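Local coordinates for gram-negative insecticidal protein (Chromobacterium piscinae, PDB 6FBM) that is an insecticidal toxin of the MACPF and beta-tripod families, probably acting by forming pores in target cell membranes, at residues Ser71-Lys79 with Leu198-Lys207. Sequence-based numbering, arbitrary orientation.
Sequences SDFKQDVSK and LSTTAEMSYK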
loop_
_atom_site.group_PDB
_atom_site.type_symbol
_atom_site.label_atom_id
_atom_site.label_comp_id
_atom_site.label_asym_id
_atom_site.label_seq_id
_atom_site.Cartn_x
_atom_site.Cartn_y
_atom_site.Cartn_z
ATOM N N SER A 71 2.729 -31.616 6.181
ATOM C CA SER A 71 2.093 -32.068 4.929
ATOM C C SER A 71 1.540 -33.491 5.062
ATOM O O SER A 71 2.282 -34.409 5.375
ATOM C CB SER A 71 3.098 -32.028 3.783
ATOM O OG SER A 71 3.283 -30.696 3.367
ATOM N N ASP A 72 0.236 -33.648 4.824
ATOM C CA ASP A 72 -0.398 -34.972 4.707
ATOM C C ASP A 72 -0.522 -35.237 3.224
ATOM O O ASP A 72 -1.042 -34.418 2.458
ATOM C CB ASP A 72 -1.778 -35.041 5.395
ATOM C CG ASP A 72 -1.673 -35.142 6.941
ATOM O OD1 ASP A 72 -0.732 -35.840 7.391
ATOM O OD2 ASP A 72 -2.514 -34.534 7.700
ATOM N N PHE A 73 -0.035 -36.396 2.806
ATOM C CA PHE A 73 -0.132 -36.833 1.430
ATOM C C PHE A 73 -1.129 -37.984 1.359
ATOM O O PHE A 73 -1.038 -38.927 2.115
ATOM C CB PHE A 73 1.237 -37.276 0.965
ATOM C CG PHE A 73 1.285 -37.622 -0.474
ATOM C CD1 PHE A 73 1.465 -36.628 -1.428
ATOM C CD2 PHE A 73 1.147 -38.957 -0.885
ATOM C CE1 PHE A 73 1.501 -36.952 -2.774
ATOM C CE2 PHE A 73 1.179 -39.294 -2.232
ATOM C CZ PHE A 73 1.349 -38.292 -3.175
ATOM N N LYS A 74 -2.089 -37.902 0.454
ATOM C CA LYS A 74 -3.151 -38.913 0.354
ATOM C C LYS A 74 -3.441 -39.202 -1.097
ATOM O O LYS A 74 -3.460 -38.286 -1.906
ATOM C CB LYS A 74 -4.439 -38.420 0.983
ATOM C CG LYS A 74 -4.552 -38.695 2.476
ATOM C CD LYS A 74 -5.819 -38.123 3.103
ATOM C CE LYS A 74 -5.736 -36.719 3.737
ATOM N NZ LYS A 74 -6.109 -36.608 5.178
ATOM N N GLN A 75 -3.689 -40.468 -1.414
ATOM C CA GLN A 75 -4.142 -40.864 -2.748
ATOM C C GLN A 75 -5.358 -41.767 -2.674
ATOM O O GLN A 75 -5.385 -42.730 -1.919
ATOM C CB GLN A 75 -3.038 -41.586 -3.491
ATOM C CG GLN A 75 -1.879 -40.675 -3.894
ATOM C CD GLN A 75 -0.908 -41.392 -4.788
ATOM O OE1 GLN A 75 -0.340 -42.410 -4.395
ATOM N NE2 GLN A 75 -0.728 -40.883 -6.006
ATOM N N ASP A 76 -6.367 -41.443 -3.466
ATOM C CA ASP A 76 -7.462 -42.361 -3.740
ATOM C C ASP A 76 -7.388 -42.684 -5.201
ATOM O O ASP A 76 -7.487 -41.800 -6.028
ATOM C CB ASP A 76 -8.806 -41.729 -3.404
ATOM C CG ASP A 76 -8.900 -41.330 -1.937
ATOM O OD1 ASP A 76 -8.559 -42.159 -1.047
ATOM O OD2 ASP A 76 -9.294 -40.173 -1.702
ATOM N N VAL A 77 -7.174 -43.962 -5.495
ATOM C CA VAL A 77 -6.954 -44.453 -6.847
ATOM C C VAL A 77 -7.823 -45.676 -7.095
ATOM O O VAL A 77 -7.923 -46.576 -6.260
ATOM C CB VAL A 77 -5.475 -44.816 -7.058
ATOM C CG1 VAL A 77 -5.241 -45.380 -8.443
ATOM C CG2 VAL A 77 -4.603 -43.591 -6.828
ATOM N N SER A 78 -8.465 -45.698 -8.247
ATOM C CA SER A 78 -9.247 -46.859 -8.624
ATOM C C SER A 78 -9.561 -46.890 -10.120
ATOM O O SER A 78 -9.774 -45.845 -10.759
ATOM C CB SER A 78 -10.555 -46.916 -7.821
ATOM O OG SER A 78 -11.204 -48.143 -8.066
ATOM N N LYS A 79 -9.627 -48.121 -10.634
ATOM C CA LYS A 79 -10.101 -48.387 -11.994
ATOM C C LYS A 79 -11.609 -48.277 -12.125
ATOM O O LYS A 79 -12.130 -48.222 -13.241
ATOM C CB LYS A 79 -9.651 -49.768 -12.442
ATOM C CG LYS A 79 -8.143 -49.866 -12.628
ATOM C CD LYS A 79 -7.774 -51.303 -13.045
ATOM C CE LYS A 79 -6.544 -51.360 -13.937
ATOM N NZ LYS A 79 -6.579 -52.551 -14.840
ATOM N N LEU A 198 0.227 -47.115 -11.095
ATOM C CA LEU A 198 -0.325 -45.821 -11.525
ATOM C C LEU A 198 -0.237 -44.806 -10.387
ATOM O O LEU A 198 0.129 -43.643 -10.611
ATOM C CB LEU A 198 -1.775 -45.982 -12.033
ATOM C CG LEU A 198 -2.631 -44.790 -12.538
ATOM C CD1 LEU A 198 -3.122 -43.882 -11.399
ATOM C CD2 LEU A 198 -1.868 -43.990 -13.601
ATOM N N SER A 199 -0.525 -45.248 -9.170
ATOM C CA SER A 199 -0.553 -44.349 -8.032
ATOM C C SER A 199 0.835 -43.738 -7.743
ATOM O O SER A 199 0.936 -42.542 -7.431
ATOM C CB SER A 199 -1.165 -45.052 -6.806
ATOM O OG SER A 199 -0.276 -46.026 -6.278
ATOM N N THR A 200 1.887 -44.553 -7.882
ATOM C CA THR A 200 3.269 -44.095 -7.738
ATOM C C THR A 200 3.642 -43.117 -8.857
ATOM O O THR A 200 4.232 -42.080 -8.604
ATOM C CB THR A 200 4.248 -45.302 -7.675
ATOM O OG1 THR A 200 4.073 -45.995 -6.436
ATOM C CG2 THR A 200 5.725 -44.854 -7.775
ATOM N N THR A 201 3.285 -43.439 -10.096
ATOM C CA THR A 201 3.513 -42.524 -11.232
ATOM C C THR A 201 2.803 -41.182 -11.026
ATOM O O THR A 201 3.355 -40.128 -11.344
ATOM C CB THR A 201 3.056 -43.166 -12.547
ATOM O OG1 THR A 201 3.612 -44.483 -12.630
ATOM C CG2 THR A 201 3.528 -42.358 -13.745
ATOM N N ALA A 202 1.596 -41.235 -10.486
ATOM C CA ALA A 202 0.835 -40.030 -10.211
ATOM C C ALA A 202 1.512 -39.201 -9.149
ATOM O O ALA A 202 1.664 -37.995 -9.307
ATOM C CB ALA A 202 -0.583 -40.391 -9.786
ATOM N N GLU A 203 1.925 -39.873 -8.075
ATOM C CA GLU A 203 2.716 -39.270 -6.995
ATOM C C GLU A 203 3.958 -38.568 -7.537
ATOM O O GLU A 203 4.193 -37.406 -7.244
ATOM C CB GLU A 203 3.103 -40.349 -5.955
ATOM C CG GLU A 203 4.165 -39.980 -4.914
ATOM C CD GLU A 203 4.491 -41.094 -3.935
ATOM O OE1 GLU A 203 4.147 -42.260 -4.202
ATOM O OE2 GLU A 203 5.093 -40.801 -2.874
ATOM N N MET A 204 4.741 -39.267 -8.343
ATOM C CA MET A 204 5.971 -38.698 -8.902
ATOM C C MET A 204 5.673 -37.548 -9.824
ATOM O O MET A 204 6.395 -36.555 -9.821
ATOM C CB MET A 204 6.804 -39.785 -9.613
ATOM C CG MET A 204 7.301 -40.906 -8.678
ATOM S SD MET A 204 8.050 -40.312 -7.130
ATOM C CE MET A 204 7.653 -41.626 -5.994
ATOM N N SER A 205 4.628 -37.653 -10.636
ATOM C CA SER A 205 4.291 -36.563 -11.544
ATOM C C SER A 205 3.959 -35.318 -10.729
ATOM O O SER A 205 4.497 -34.230 -11.001
ATOM C CB SER A 205 3.146 -36.943 -12.457
ATOM O OG SER A 205 2.881 -35.896 -13.368
ATOM N N TYR A 206 3.113 -35.481 -9.705
ATOM C CA TYR A 206 2.768 -34.366 -8.829
ATOM C C TYR A 206 4.033 -33.805 -8.183
ATOM O O TYR A 206 4.274 -32.613 -8.242
ATOM C CB TYR A 206 1.737 -34.760 -7.743
ATOM C CG TYR A 206 1.564 -33.661 -6.740
ATOM C CD1 TYR A 206 0.814 -32.527 -7.042
ATOM C CD2 TYR A 206 2.222 -33.718 -5.495
ATOM C CE1 TYR A 206 0.704 -31.501 -6.121
ATOM C CE2 TYR A 206 2.108 -32.688 -4.578
ATOM C CZ TYR A 206 1.362 -31.594 -4.898
ATOM O OH TYR A 206 1.269 -30.590 -3.996
ATOM N N LYS A 207 4.840 -34.664 -7.583
ATOM C CA LYS A 207 6.054 -34.211 -6.874
ATOM C C LYS A 207 7.080 -33.521 -7.751
ATOM O O LYS A 207 7.753 -32.626 -7.286
ATOM C CB LYS A 207 6.706 -35.349 -6.095
ATOM C CG LYS A 207 5.924 -35.672 -4.853
ATOM C CD LYS A 207 6.570 -36.792 -4.054
ATOM C CE LYS A 207 5.814 -36.993 -2.743
ATOM N NZ LYS A 207 6.199 -38.301 -2.144
#
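Two N-H groups grip the carbonyl oxygen of Ser199: Glu203 N, in the regular turn of helix 198-209, and the side-chain amide of Gln75 on strand 64-78. This strand pairs antiparallel with strand 120-134 in the sheet of the MACPF domain, and the helix lies against one side of it. In sequence helix 198-209 falls between strands 179-187 and 232-239, a position consistent with the helical clusters that in MACPF relatives refold into membrane-spanning hairpins. Gln75 NE2 reaches Ser199 O over 2.7 Å with a fairly straight N-H...O angle of 162°, and the oxygen lies almost in the amide plane. The two donors come from opposite faces of the Ser199 carbonyl plane. NE2 also hydrogen-bonds Thr124 OG1 on strand 120-134, so strand neighbour and helix together fix how the amide is turned.

Farther along the helix, the Phe73 ring meets three residues of the helix. With chi1 at -174°, Phe73 CG lies opposite the backbone N, and the ring is placed with Phe73 CZ 3.7 Å from Glu203 CG. Lys207 NZ sits over the face of the Phe73 ring, 4.9 Å from its centroid, in a cation-pi contact, and is held there by a salt bridge of 2.8 Å to Glu203 OE2. Tyr206 CD2 approaches the ring edge, 4.3 Å from Phe73 CE1, while Tyr206 OH hydrogen-bonds Glu126 OE2 on strand 120-134.

At the other end Val77 divides its two methyls between neighbouring residues: CG1 meets Leu198 CD1 at 3.9 Å, and CG2 rests 3.7 Å from Ser199 CB.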